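Local coordinates for phosphatidylglycerophosphatase and protein-tyrosine phosphatase 1 (Mus musculus, PDB 3RGO) that dephosphorylates phosphatidylglycerophosphate to phosphatidylglycerol, a step on the way to cardiolipin in mitochondria, using the fold of a dual-specificity protein phosphatase, at residues Leu72-Leu75 against His76-Val79; Phe81-Lys84 against Tyr85-Leu88; His115-Pro119 against Glu120-Glu124; Ile133-Arg136 against Pro137-Glu141; Leu143-Phe146 against His147-Ile150. One frame throughout, in Å; residues are numbered along the deposited sequence.

Contact 1 of 5, residues Leu72-Leu75 against His76-Val79; sequences LANL and HKGV
The carbonyl oxygen of L72 is gripped twice by H76, once through the backbone and once through the imidazole. H76 N donates to L72 O at 2.9 Å in the ordinary i to i+4 fashion of an alpha helix. ND1 of the same residue reaches L72 O at 3.1 Å, but its N-H points well off the line (130°), and the bond is weak. With CG of H76 anti to its carbonyl carbon, chi1 (-79°) sets the ring beside the first turn, and chi2 (106°) turns ND1 to L72 O. A73 CA lies at the edge of this imidazole, near its plane. The next three i to i+4 bonds follow regularly: K77 N to A73 O, G78 N to N74 O and V79 N to L75 O.

On another side of the helix, N74 and K77 run side by side and point the same way. The amide nitrogen ND2 of N74 rests 3.4 Å from CD of K77, so the contact is made by the methylene part of an extended lysine chain. V79 turns CG2 back along the helix, 3.1 Å from L75 O, a close approach of a methyl group to a backbone oxygen.

The buried L75 and V79 face helix 102-115, while H76 meets the F146 ring of helix 137-154. T71 OG1 bonds to N74 N just before this first part of an amphipathic helix, packed among the helices of the dual-specificity phosphatase domain.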
loop_
_atom_site.group_PDB
_atom_site.type_symbol
_atom_site.label_atom_id
_atom_site.label_comp_id
_atom_site.label_asym_id
_atom_site.label_seq_id
_atom_site.Cartn_x
_atom_site.Cartn_y
_atom_site.Cartn_z
ATOM N N LEU A 72 -9.953 -1.797 -9.679
ATOM C CA LEU A 72 -8.874 -2.622 -10.205
ATOM C C LEU A 72 -7.780 -1.725 -10.771
ATOM O O LEU A 72 -6.597 -1.948 -10.533
ATOM C CB LEU A 72 -9.402 -3.531 -11.318
ATOM C CG LEU A 72 -9.663 -5.013 -11.022
ATOM C CD1 LEU A 72 -9.337 -5.381 -9.580
ATOM C CD2 LEU A 72 -11.097 -5.411 -11.394
ATOM N N ALA A 73 -8.195 -0.714 -11.528
ATOM C CA ALA A 73 -7.267 0.185 -12.206
ATOM C C ALA A 73 -6.351 0.901 -11.221
ATOM O O ALA A 73 -5.166 1.093 -11.490
ATOM C CB ALA A 73 -8.032 1.197 -13.050
ATOM N N ASN A 74 -6.910 1.297 -10.082
ATOM C CA ASN A 74 -6.144 2.007 -9.067
ATOM C C ASN A 74 -5.298 1.064 -8.219
ATOM O O ASN A 74 -4.270 1.460 -7.670
ATOM C CB ASN A 74 -7.064 2.869 -8.199
ATOM C CG ASN A 74 -7.495 4.150 -8.901
ATOM O OD1 ASN A 74 -8.516 4.747 -8.563
ATOM N ND2 ASN A 74 -6.712 4.575 -9.889
ATOM N N LEU A 75 -5.738 -0.187 -8.126
ATOM C CA LEU A 75 -4.943 -1.244 -7.518
ATOM C C LEU A 75 -3.680 -1.461 -8.348
ATOM O O LEU A 75 -2.582 -1.594 -7.806
ATOM C CB LEU A 75 -5.759 -2.536 -7.446
ATOM C CG LEU A 75 -5.971 -3.210 -6.087
ATOM C CD1 LEU A 75 -5.995 -2.203 -4.941
ATOM C CD2 LEU A 75 -7.239 -4.065 -6.102
ATOM N N HIS A 76 -3.845 -1.496 -9.671
ATOM C CA HIS A 76 -2.708 -1.617 -10.580
ATOM C C HIS A 76 -1.817 -0.382 -10.499
ATOM O O HIS A 76 -0.591 -0.482 -10.558
ATOM C CB HIS A 76 -3.172 -1.831 -12.026
ATOM C CG HIS A 76 -3.588 -3.238 -12.328
ATOM N ND1 HIS A 76 -4.907 -3.608 -12.471
ATOM C CD2 HIS A 76 -2.857 -4.363 -12.512
ATOM C CE1 HIS A 76 -4.972 -4.903 -12.731
ATOM N NE2 HIS A 76 -3.742 -5.384 -12.762
ATOM N N LYS A 77 -2.438 0.787 -10.364
ATOM C CA LYS A 77 -1.676 2.021 -10.201
ATOM C C LYS A 77 -0.800 1.941 -8.956
ATOM O O LYS A 77 0.384 2.280 -8.992
ATOM C CB LYS A 77 -2.607 3.233 -10.112
ATOM C CG LYS A 77 -2.896 3.895 -11.447
ATOM C CD LYS A 77 -3.664 5.195 -11.262
ATOM C CE LYS A 77 -3.913 5.884 -12.596
ATOM N NZ LYS A 77 -4.655 7.165 -12.427
ATOM N N GLY A 78 -1.391 1.482 -7.859
ATOM C CA GLY A 78 -0.676 1.359 -6.602
ATOM C C GLY A 78 0.471 0.377 -6.707
ATOM O O GLY A 78 1.580 0.645 -6.251
ATOM N N VAL A 79 0.205 -0.766 -7.330
ATOM C CA VAL A 79 1.214 -1.804 -7.460
ATOM C C VAL A 79 2.363 -1.366 -8.374
ATOM O O VAL A 79 3.534 -1.551 -8.040
ATOM C CB VAL A 79 0.587 -3.126 -7.952
ATOM C CG1 VAL A 79 1.664 -4.165 -8.218
ATOM C CG2 VAL A 79 -0.431 -3.632 -6.924
#

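Contact 2 of 5, residues Phe81-Lys84 against Tyr85-Leu88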
loop_
_atom_site.group_PDB
_atom_site.type_symbol
_atom_site.label_atom_id
_atom_site.label_comp_id
_atom_site.label_asym_id
_atom_site.label_seq_id
_atom_site.Cartn_x
_atom_site.Cartn_y
_atom_site.Cartn_z
ATOM N N PHE A 81 3.272 1.593 -8.902
ATOM C CA PHE A 81 3.980 2.618 -8.139
ATOM C C PHE A 81 5.001 1.968 -7.210
ATOM O O PHE A 81 6.152 2.395 -7.143
ATOM C CB PHE A 81 2.983 3.451 -7.330
ATOM C CG PHE A 81 3.595 4.630 -6.609
ATOM C CD1 PHE A 81 3.856 5.815 -7.280
ATOM C CD2 PHE A 81 3.872 4.560 -5.250
ATOM C CE1 PHE A 81 4.400 6.904 -6.612
ATOM C CE2 PHE A 81 4.411 5.640 -4.572
ATOM C CZ PHE A 81 4.676 6.817 -5.254
ATOM N N ALA A 82 4.578 0.920 -6.508
ATOM C CA ALA A 82 5.486 0.183 -5.632
ATOM C C ALA A 82 6.634 -0.436 -6.429
ATOM O O ALA A 82 7.781 -0.432 -5.989
ATOM C CB ALA A 82 4.729 -0.897 -4.866
ATOM N N LEU A 83 6.314 -0.963 -7.608
ATOM C CA LEU A 83 7.311 -1.631 -8.440
ATOM C C LEU A 83 8.301 -0.627 -9.013
ATOM O O LEU A 83 9.482 -0.936 -9.195
ATOM C CB LEU A 83 6.635 -2.422 -9.559
ATOM C CG LEU A 83 5.760 -3.596 -9.103
ATOM C CD1 LEU A 83 5.085 -4.275 -10.288
ATOM C CD2 LEU A 83 6.582 -4.601 -8.313
ATOM N N LYS A 84 7.807 0.572 -9.304
ATOM C CA LYS A 84 8.659 1.681 -9.708
ATOM C C LYS A 84 9.784 1.864 -8.698
ATOM O O LYS A 84 10.953 1.965 -9.067
ATOM C CB LYS A 84 7.834 2.966 -9.809
ATOM C CG LYS A 84 8.648 4.244 -9.948
ATOM C CD LYS A 84 7.743 5.468 -9.860
ATOM C CE LYS A 84 8.527 6.761 -9.995
ATOM N NZ LYS A 84 7.619 7.940 -10.023
ATOM N N TYR A 85 9.431 1.898 -7.418
ATOM C CA TYR A 85 10.433 2.096 -6.374
ATOM C C TYR A 85 11.250 0.840 -6.055
ATOM O O TYR A 85 12.410 0.940 -5.660
ATOM C CB TYR A 85 9.822 2.745 -5.125
ATOM C CG TYR A 85 9.616 4.226 -5.345
ATOM C CD1 TYR A 85 10.687 5.110 -5.256
ATOM C CD2 TYR A 85 8.373 4.734 -5.699
ATOM C CE1 TYR A 85 10.520 6.459 -5.488
ATOM C CE2 TYR A 85 8.195 6.084 -5.930
ATOM C CZ TYR A 85 9.273 6.940 -5.826
ATOM O OH TYR A 85 9.104 8.284 -6.055
ATOM N N GLN A 86 10.658 -0.333 -6.250
ATOM C CA GLN A 86 11.414 -1.578 -6.125
ATOM C C GLN A 86 12.590 -1.607 -7.100
ATOM O O GLN A 86 13.680 -2.058 -6.752
ATOM C CB GLN A 86 10.526 -2.801 -6.359
ATOM C CG GLN A 86 11.302 -4.112 -6.297
ATOM C CD GLN A 86 10.475 -5.309 -6.724
ATOM O OE1 GLN A 86 9.679 -5.839 -5.949
ATOM N NE2 GLN A 86 10.673 -5.751 -7.960
ATOM N N ALA A 87 12.356 -1.134 -8.322
ATOM C CA ALA A 87 13.399 -1.080 -9.346
ATOM C C ALA A 87 14.503 -0.098 -8.978
ATOM O O ALA A 87 15.637 -0.212 -9.452
ATOM C CB ALA A 87 12.799 -0.711 -10.696
ATOM N N LEU A 88 14.162 0.875 -8.138
ATOM C CA LEU A 88 15.110 1.899 -7.713
ATOM C C LEU A 88 15.823 1.477 -6.434
ATOM O O LEU A 88 16.728 2.163 -5.971
ATOM C CB LEU A 88 14.382 3.223 -7.462
ATOM C CG LEU A 88 13.674 3.894 -8.640
ATOM C CD1 LEU A 88 12.729 4.985 -8.158
ATOM C CD2 LEU A 88 14.695 4.451 -9.604
#
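Residues 81-88 form the last turns of helix 72-88, where the i to i+4 bonds run from a long, weak one, Y85 N to F81 O at 3.3 Å, to the firmer Q86 N to A82 O at 2.9 Å and A87 N to L83 O. In the phosphatase fold this part of the helix lies against the central sheet, and an aromatic pair one turn apart marks the side that meets it. F81 and Y85 make an edge-to-face (T-shaped) stack, with ring centroids 5.3 Å apart and planes at 64°. The tyrosine offers its edge: CE2 comes over one face of the phenylalanine and is 3.7 Å from CZ of F81. The two first torsions bring this about, F81 placing CG anti to its backbone N (chi1 -174°) and Y85 placing CG anti to its carbonyl carbon (chi1 -77°), which directs the second ring back toward the first.

K84 lies alongside Y85, its extended chain pointing the same way, with CD 4.0 Å from Y85 CE2. Both polar ends lead to E57 of strand 57-61: K84 NZ forms a salt bridge with E57 OE1, and Y85 OH a hydrogen bond with that same oxygen. The acid thus ties the helix to an outermost strand, while F81 packs on L59 and on I33 of strand 29-35.

Across the helix, A82 and L83 face helix 102-115, and L83 lies beside Q86. Near the helix end, L88 folds its isobutyl group back over the preceding turn, with CG 3.4 Å from K84 O.

Contact 3 of 5, residues His115-Pro119 against Glu120-Glu124; sequences HNWSP and EEAIE
Hydrogen bonds dominate the junction of S118 with E121, which form a capping box at the start of helix 119-129. E121 N donates to S118 OG at 3.0 Å, and S118 N returns a bond to E121 OE1 at 3.1 Å. The return bond is almost straight (171°) and uses the anti lone pair of the carboxylate oxygen. S118 carries OG between its backbone N and carbonyl carbon (chi1 66°), from where it can meet the amide of E121; the glutamate chain, extended beyond CG, reaches back to the serine amide. Two backbone bonds, A122 N to S118 O and I123 N to P119 O, begin the regular helical pattern.

Packing flanks the cap. The indole of W117 crosses the E121 side chain at about a right angle, with W117 CB 3.8 Å from E121 OE1. Its apolar contact is with A122, CE3 of W117 to CB of A122 at 4.4 Å. P119, the first helical residue, has no amide hydrogen to leave without an acceptor; its ring packs against L140 and H147 of helix 137-154, while A122 faces L111 and I112 of helix 102-115. Further along, CG1 of I123 sits 3.2 Å from P119 O.

Van der Waals contacts complete the cap: E120 bends its chain at chi2 and brings its carboxylate over the serine, with E120 CD 3.6 Å from S118 CB.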
loop_
_atom_site.group_PDB
_atom_site.type_symbol
_atom_site.label_atom_id
_atom_site.label_comp_id
_atom_site.label_asym_id
_atom_site.label_seq_id
_atom_site.Cartn_x
_atom_site.Cartn_y
_atom_site.Cartn_z
ATOM N N HIS A 115 4.485 -12.127 -6.281
ATOM C CA HIS A 115 4.767 -13.541 -6.027
ATOM C C HIS A 115 3.889 -14.513 -6.804
ATOM O O HIS A 115 4.068 -15.730 -6.714
ATOM C CB HIS A 115 4.656 -13.836 -4.531
ATOM C CG HIS A 115 5.611 -13.050 -3.689
ATOM N ND1 HIS A 115 6.964 -13.318 -3.655
ATOM C CD2 HIS A 115 5.411 -12.009 -2.851
ATOM C CE1 HIS A 115 7.553 -12.475 -2.824
ATOM N NE2 HIS A 115 6.634 -11.671 -2.325
ATOM N N ASN A 116 2.954 -13.985 -7.584
ATOM C CA ASN A 116 1.916 -14.821 -8.152
ATOM C C ASN A 116 1.298 -15.689 -7.052
ATOM O O ASN A 116 1.181 -16.903 -7.202
ATOM C CB ASN A 116 2.481 -15.701 -9.277
ATOM C CG ASN A 116 1.417 -16.540 -9.945
ATOM O OD1 ASN A 116 0.269 -16.113 -10.082
ATOM N ND2 ASN A 116 1.790 -17.748 -10.364
ATOM N N TRP A 117 0.930 -15.055 -5.940
ATOM C CA TRP A 117 0.294 -15.738 -4.810
ATOM C C TRP A 117 -1.226 -15.600 -4.852
ATOM O O TRP A 117 -1.764 -14.691 -5.485
ATOM C CB TRP A 117 0.779 -15.157 -3.475
ATOM C CG TRP A 117 2.128 -15.613 -3.015
ATOM C CD1 TRP A 117 2.909 -16.598 -3.570
ATOM C CD2 TRP A 117 2.859 -15.110 -1.890
ATOM N NE1 TRP A 117 4.079 -16.729 -2.856
ATOM C CE2 TRP A 117 4.076 -15.826 -1.825
ATOM C CE3 TRP A 117 2.606 -14.121 -0.934
ATOM C CZ2 TRP A 117 5.033 -15.582 -0.841
ATOM C CZ3 TRP A 117 3.561 -13.880 0.041
ATOM C CH2 TRP A 117 4.757 -14.612 0.080
ATOM N N SER A 118 -1.910 -16.500 -4.157
ATOM C CA SER A 118 -3.348 -16.385 -3.970
ATOM C C SER A 118 -3.637 -15.226 -3.024
ATOM O O SER A 118 -2.778 -14.832 -2.231
ATOM C CB SER A 118 -3.919 -17.676 -3.384
ATOM O OG SER A 118 -3.433 -17.884 -2.069
ATOM N N PRO A 119 -4.849 -14.666 -3.102
ATOM C CA PRO A 119 -5.186 -13.615 -2.139
ATOM C C PRO A 119 -4.915 -14.072 -0.706
ATOM O O PRO A 119 -4.318 -13.334 0.059
ATOM C CB PRO A 119 -6.682 -13.399 -2.376
ATOM C CG PRO A 119 -6.863 -13.731 -3.831
ATOM C CD PRO A 119 -5.911 -14.874 -4.103
ATOM N N GLU A 120 -5.325 -15.287 -0.358
ATOM C CA GLU A 120 -5.183 -15.759 1.017
ATOM C C GLU A 120 -3.725 -15.961 1.444
ATOM O O GLU A 120 -3.381 -15.746 2.603
ATOM C CB GLU A 120 -6.009 -17.034 1.243
ATOM C CG GLU A 120 -5.645 -18.183 0.331
ATOM C CD GLU A 120 -6.513 -18.269 -0.920
ATOM O OE1 GLU A 120 -7.002 -17.228 -1.406
ATOM O OE2 GLU A 120 -6.694 -19.393 -1.424
ATOM N N GLU A 121 -2.867 -16.375 0.513
ATOM C CA GLU A 121 -1.440 -16.489 0.807
ATOM C C GLU A 121 -0.841 -15.129 1.164
ATOM O O GLU A 121 -0.098 -14.997 2.136
ATOM C CB GLU A 121 -0.683 -17.102 -0.375
ATOM C CG GLU A 121 -0.562 -18.610 -0.304
ATOM C CD GLU A 121 -0.005 -19.212 -1.573
ATOM O OE1 GLU A 121 -0.328 -18.711 -2.674
ATOM O OE2 GLU A 121 0.752 -20.198 -1.471
ATOM N N ALA A 122 -1.162 -14.125 0.359
ATOM C CA ALA A 122 -0.691 -12.765 0.584
ATOM C C ALA A 122 -1.191 -12.216 1.920
ATOM O O ALA A 122 -0.425 -11.653 2.701
ATOM C CB ALA A 122 -1.152 -11.867 -0.542
ATOM N N ILE A 123 -2.484 -12.385 2.170
ATOM C CA ILE A 123 -3.094 -11.866 3.389
ATOM C C ILE A 123 -2.486 -12.519 4.627
ATOM O O ILE A 123 -2.121 -11.839 5.587
ATOM C CB ILE A 123 -4.626 -12.050 3.363
ATOM C CG1 ILE A 123 -5.237 -11.170 2.266
ATOM C CG2 ILE A 123 -5.236 -11.706 4.715
ATOM C CD1 ILE A 123 -6.692 -11.474 1.964
ATOM N N GLU A 124 -2.359 -13.840 4.590
ATOM C CA GLU A 124 -1.766 -14.577 5.700
ATOM C C GLU A 124 -0.316 -14.160 5.944
ATOM O O GLU A 124 0.141 -14.122 7.087
ATOM C CB GLU A 124 -1.886 -16.086 5.462
ATOM C CG GLU A 124 -3.330 -16.588 5.583
ATOM C CD GLU A 124 -3.534 -17.975 5.004
ATOM O OE1 GLU A 124 -3.599 -18.947 5.788
ATOM O OE2 GLU A 124 -3.636 -18.096 3.765
#

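Contact 4 of 5, residues Ile133-Arg136 against Pro137-Glu141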
loop_
_atom_site.group_PDB
_atom_site.type_symbol
_atom_site.label_atom_id
_atom_site.label_comp_id
_atom_site.label_asym_id
_atom_site.label_seq_id
_atom_site.Cartn_x
_atom_site.Cartn_y
_atom_site.Cartn_z
ATOM N N ILE A 133 -4.866 -7.460 11.117
ATOM C CA ILE A 133 -5.195 -7.337 9.708
ATOM C C ILE A 133 -6.630 -7.810 9.545
ATOM O O ILE A 133 -6.989 -8.897 9.997
ATOM C CB ILE A 133 -4.269 -8.187 8.824
ATOM C CG1 ILE A 133 -2.817 -7.740 8.998
ATOM C CG2 ILE A 133 -4.685 -8.088 7.355
ATOM C CD1 ILE A 133 -2.590 -6.267 8.713
ATOM N N SER A 134 -7.456 -6.981 8.923
ATOM C CA SER A 134 -8.849 -7.331 8.706
ATOM C C SER A 134 -9.246 -6.999 7.275
ATOM O O SER A 134 -9.539 -5.848 6.956
ATOM C CB SER A 134 -9.754 -6.591 9.692
ATOM O OG SER A 134 -11.116 -6.906 9.450
ATOM N N ILE A 135 -9.239 -8.011 6.416
ATOM C CA ILE A 135 -9.647 -7.834 5.029
ATOM C C ILE A 135 -11.005 -8.501 4.796
ATOM O O ILE A 135 -11.128 -9.728 4.806
ATOM C CB ILE A 135 -8.571 -8.350 4.055
ATOM C CG1 ILE A 135 -7.290 -7.517 4.233
ATOM C CG2 ILE A 135 -9.073 -8.290 2.614
ATOM C CD1 ILE A 135 -6.096 -8.023 3.481
ATOM N N ARG A 136 -12.027 -7.673 4.604
ATOM C CA ARG A 136 -13.412 -8.139 4.534
ATOM C C ARG A 136 -13.754 -8.794 3.201
ATOM O O ARG A 136 -13.060 -8.574 2.212
ATOM C CB ARG A 136 -14.361 -6.962 4.775
ATOM C CG ARG A 136 -14.216 -6.308 6.136
ATOM C CD ARG A 136 -15.311 -5.263 6.366
ATOM N NE ARG A 136 -15.311 -4.228 5.333
ATOM C CZ ARG A 136 -14.421 -3.241 5.266
ATOM N NH1 ARG A 136 -13.450 -3.157 6.168
ATOM N NH2 ARG A 136 -14.499 -2.337 4.297
ATOM N N PRO A 137 -14.835 -9.600 3.170
ATOM C CA PRO A 137 -15.288 -10.234 1.929
ATOM C C PRO A 137 -15.357 -9.247 0.767
ATOM O O PRO A 137 -14.966 -9.596 -0.346
ATOM C CB PRO A 137 -16.684 -10.743 2.294
ATOM C CG PRO A 137 -16.575 -11.064 3.742
ATOM C CD PRO A 137 -15.629 -10.038 4.331
ATOM N N SER A 138 -15.827 -8.030 1.026
ATOM C CA SER A 138 -15.920 -7.014 -0.019
ATOM C C SER A 138 -14.540 -6.656 -0.566
ATOM O O SER A 138 -14.383 -6.343 -1.743
ATOM C CB SER A 138 -16.621 -5.755 0.501
ATOM O OG SER A 138 -15.787 -5.024 1.381
ATOM N N GLN A 139 -13.535 -6.699 0.295
ATOM C CA GLN A 139 -12.177 -6.412 -0.139
ATOM C C GLN A 139 -11.540 -7.634 -0.797
ATOM O O GLN A 139 -10.789 -7.509 -1.763
ATOM C CB GLN A 139 -11.334 -5.912 1.034
ATOM C CG GLN A 139 -11.796 -4.550 1.560
ATOM C CD GLN A 139 -11.276 -4.258 2.945
ATOM O OE1 GLN A 139 -11.314 -5.122 3.820
ATOM N NE2 GLN A 139 -10.782 -3.034 3.156
ATOM N N LEU A 140 -11.848 -8.813 -0.271
ATOM C CA LEU A 140 -11.300 -10.054 -0.816
ATOM C C LEU A 140 -11.755 -10.317 -2.251
ATOM O O LEU A 140 -10.986 -10.821 -3.074
ATOM C CB LEU A 140 -11.671 -11.246 0.067
ATOM C CG LEU A 140 -10.984 -12.556 -0.321
ATOM C CD1 LEU A 140 -9.477 -12.417 -0.118
ATOM C CD2 LEU A 140 -11.533 -13.738 0.472
ATOM N N GLU A 141 -13.009 -9.993 -2.551
ATOM C CA GLU A 141 -13.535 -10.237 -3.892
ATOM C C GLU A 141 -12.773 -9.449 -4.963
ATOM O O GLU A 141 -12.531 -9.948 -6.061
ATOM C CB GLU A 141 -15.033 -9.939 -3.954
ATOM C CG GLU A 141 -15.883 -10.907 -3.138
ATOM C CD GLU A 141 -15.791 -12.341 -3.638
ATOM O OE1 GLU A 141 -16.399 -12.654 -4.686
ATOM O OE2 GLU A 141 -15.116 -13.162 -2.979
#
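Q139 sets CG anti to its carbonyl carbon (chi1 -67°) and then extends, so that its amide swings back past the helix start to R136, whose own chain bends at chi3. There OE1 of Q139 accepts from R136 N at 2.8 Å, fairly straight and in the carbonyl plane: a helix start where a side chain three residues on holds the N-cap amide, near the predicted active site. The arginine folds over the same amide: guanidinium and amide planes lie stacked, 29° apart, with OE1 3.7 Å above one guanidinium face. R136 also offers its carbonyl oxygen to L140 N at 2.8 Å and, weakly, to Q139 N. I135 adds an apolar touch, CG2 to Q139 CB at 3.6 Å. A leucine at Q139 would probably leave the amide of R136 without its acceptor and the guanidinium without its flat partner, freer to turn.

Q139 NE2 bonds to S101 OG and G68 O, and S138 OG bonds to T67 O. The R136 side chain lies about 4 Å from a bound sulfate. The loop leads from helix 119-129 into helix 137-154, with I135 and L140 resting on I123 and Q139 on T105 of helix 102-115.

Contact 5 of 5, residues Leu143-Phe146 against His147-Ile150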
loop_
_atom_site.group_PDB
_atom_site.type_symbol
_atom_site.label_atom_id
_atom_site.label_comp_id
_atom_site.label_asym_id
_atom_site.label_seq_id
_atom_site.Cartn_x
_atom_site.Cartn_y
_atom_site.Cartn_z
ATOM N N LEU A 143 -9.607 -8.453 -4.666
ATOM C CA LEU A 143 -8.304 -9.114 -4.717
ATOM C C LEU A 143 -8.376 -10.391 -5.559
ATOM O O LEU A 143 -7.407 -10.769 -6.216
ATOM C CB LEU A 143 -7.805 -9.443 -3.307
ATOM C CG LEU A 143 -7.333 -8.267 -2.447
ATOM C CD1 LEU A 143 -6.907 -8.728 -1.058
ATOM C CD2 LEU A 143 -6.191 -7.535 -3.141
ATOM N N LYS A 144 -9.528 -11.049 -5.538
ATOM C CA LYS A 144 -9.752 -12.218 -6.394
ATOM C C LYS A 144 -9.736 -11.851 -7.875
ATOM O O LYS A 144 -9.170 -12.581 -8.701
ATOM C CB LYS A 144 -11.079 -12.899 -6.050
ATOM C CG LYS A 144 -11.021 -13.864 -4.875
ATOM C CD LYS A 144 -12.279 -14.734 -4.838
ATOM C CE LYS A 144 -12.141 -15.908 -3.874
ATOM N NZ LYS A 144 -11.954 -15.471 -2.465
ATOM N N GLU A 145 -10.377 -10.737 -8.222
ATOM C CA GLU A 145 -10.402 -10.286 -9.614
ATOM C C GLU A 145 -9.004 -9.834 -10.028
ATOM O O GLU A 145 -8.561 -10.070 -11.157
ATOM C CB GLU A 145 -11.402 -9.143 -9.806
ATOM C CG GLU A 145 -12.864 -9.530 -9.617
ATOM C CD GLU A 145 -13.500 -10.072 -10.888
ATOM O OE1 GLU A 145 -12.858 -10.891 -11.582
ATOM O OE2 GLU A 145 -14.649 -9.681 -11.191
ATOM N N PHE A 146 -8.306 -9.186 -9.099
ATOM C CA PHE A 146 -6.946 -8.726 -9.355
ATOM C C PHE A 146 -6.047 -9.925 -9.650
ATOM O O PHE A 146 -5.210 -9.881 -10.555
ATOM C CB PHE A 146 -6.411 -7.927 -8.157
ATOM C CG PHE A 146 -5.059 -7.310 -8.394
ATOM C CD1 PHE A 146 -3.903 -7.978 -8.025
ATOM C CD2 PHE A 146 -4.948 -6.065 -8.987
ATOM C CE1 PHE A 146 -2.663 -7.411 -8.238
ATOM C CE2 PHE A 146 -3.714 -5.495 -9.206
ATOM C CZ PHE A 146 -2.567 -6.170 -8.833
ATOM N N HIS A 147 -6.239 -10.995 -8.883
ATOM C CA HIS A 147 -5.502 -12.241 -9.063
ATOM C C HIS A 147 -5.725 -12.841 -10.455
ATOM O O HIS A 147 -4.787 -13.323 -11.087
ATOM C CB HIS A 147 -5.905 -13.243 -7.980
ATOM C CG HIS A 147 -5.093 -14.502 -7.986
ATOM N ND1 HIS A 147 -5.635 -15.735 -8.277
ATOM C CD2 HIS A 147 -3.780 -14.717 -7.739
ATOM C CE1 HIS A 147 -4.689 -16.656 -8.207
ATOM N NE2 HIS A 147 -3.555 -16.064 -7.880
ATOM N N LYS A 148 -6.965 -12.807 -10.929
ATOM C CA LYS A 148 -7.281 -13.305 -12.264
ATOM C C LYS A 148 -6.623 -12.477 -13.365
ATOM O O LYS A 148 -6.142 -13.025 -14.360
ATOM C CB LYS A 148 -8.796 -13.343 -12.476
ATOM C CG LYS A 148 -9.523 -14.355 -11.610
ATOM C CD LYS A 148 -11.015 -14.357 -11.907
ATOM C CE LYS A 148 -11.757 -15.327 -11.003
ATOM N NZ LYS A 148 -13.211 -15.382 -11.325
ATOM N N GLU A 149 -6.617 -11.158 -13.194
ATOM C CA GLU A 149 -6.015 -10.253 -14.169
ATOM C C GLU A 149 -4.505 -10.437 -14.233
ATOM O O GLU A 149 -3.911 -10.425 -15.317
ATOM C CB GLU A 149 -6.340 -8.796 -13.838
ATOM C CG GLU A 149 -7.787 -8.408 -14.092
ATOM C CD GLU A 149 -8.021 -6.917 -13.932
ATOM O OE1 GLU A 149 -7.178 -6.253 -13.303
ATOM O OE2 GLU A 149 -9.044 -6.410 -14.435
ATOM N N ILE A 150 -3.894 -10.603 -13.065
ATOM C CA ILE A 150 -2.456 -10.819 -12.960
ATOM C C ILE A 150 -2.042 -12.087 -13.689
ATOM O O ILE A 150 -1.040 -12.106 -14.408
ATOM C CB ILE A 150 -2.016 -10.927 -11.481
ATOM C CG1 ILE A 150 -2.081 -9.556 -10.808
ATOM C CG2 ILE A 150 -0.629 -11.544 -11.374
ATOM C CD1 ILE A 150 -1.631 -8.412 -11.691
#
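F146 and I150 form the tight part of this helical stretch, one turn apart on its buried side. CG1 of the isoleucine comes 3.4 Å from F146 CE1, while its CD1 lies over the ring in an off-centre CH-pi contact, 4.1 Å from the centroid. The first torsion of F146 places CG anti to its backbone N (chi1 -175°), which carries the ring outward from the helix, where its CE1 and CZ meet I150. The same CG1 is also 3.2 Å from F146 O, so this branch fits between the phenyl ring and the backbone. I150 N donates to that carbonyl at 2.9 Å, and matching i to i+4 bonds join H147 to L143, K148 to K144 and E149 to E145. Replacing F146 by alanine would probably open a gap beside I150 and deprive its CD1 of the aromatic face on which it rests.

The solvent side is looser. E145 and K148 cross with their charges near but apart, OE1 to NZ 4.5 Å, beyond a salt bridge; OE1 is nearer the aliphatic CD of K148, at 3.9 Å. Any electrostatic attraction here is probably modest. K144 makes a long, weak ion pair with E141, as does E149 with R153.

L143 packs on A108 of helix 102-115 and I123 of helix 119-129, H147 meets I112, and F146 touches V79. Such a division, with apolar residues inward and charged ones outward, is characteristic of an amphipathic helix, here helix 137-154 in the helical layer of the dual-specificity phosphatase domain.

Contacts 1 and 2 follow each other on helix 72-88, their centres about 13 Å apart, while contacts 4 and 5 share helix 137-154. The two helices meet where contact 1 touches contact 5: NE2 of H76 lies 3.6 Å from CE2 of F146, and V79 CG2 3.8 Å from F146 CZ. Contact 3 touches contacts 4 and 5, I123 CG1 being 3.5 Å from I135 CD1 and P119 CG 3.8 Å from L143 O. The side chain of C96, predicted to form the phosphocysteine intermediate, is about 8 Å from that of Q139 and about 12 Å from that of L75. Contacts 2 and 4 lie on opposite sides of the chain's centre, with centres about 25 Å apart.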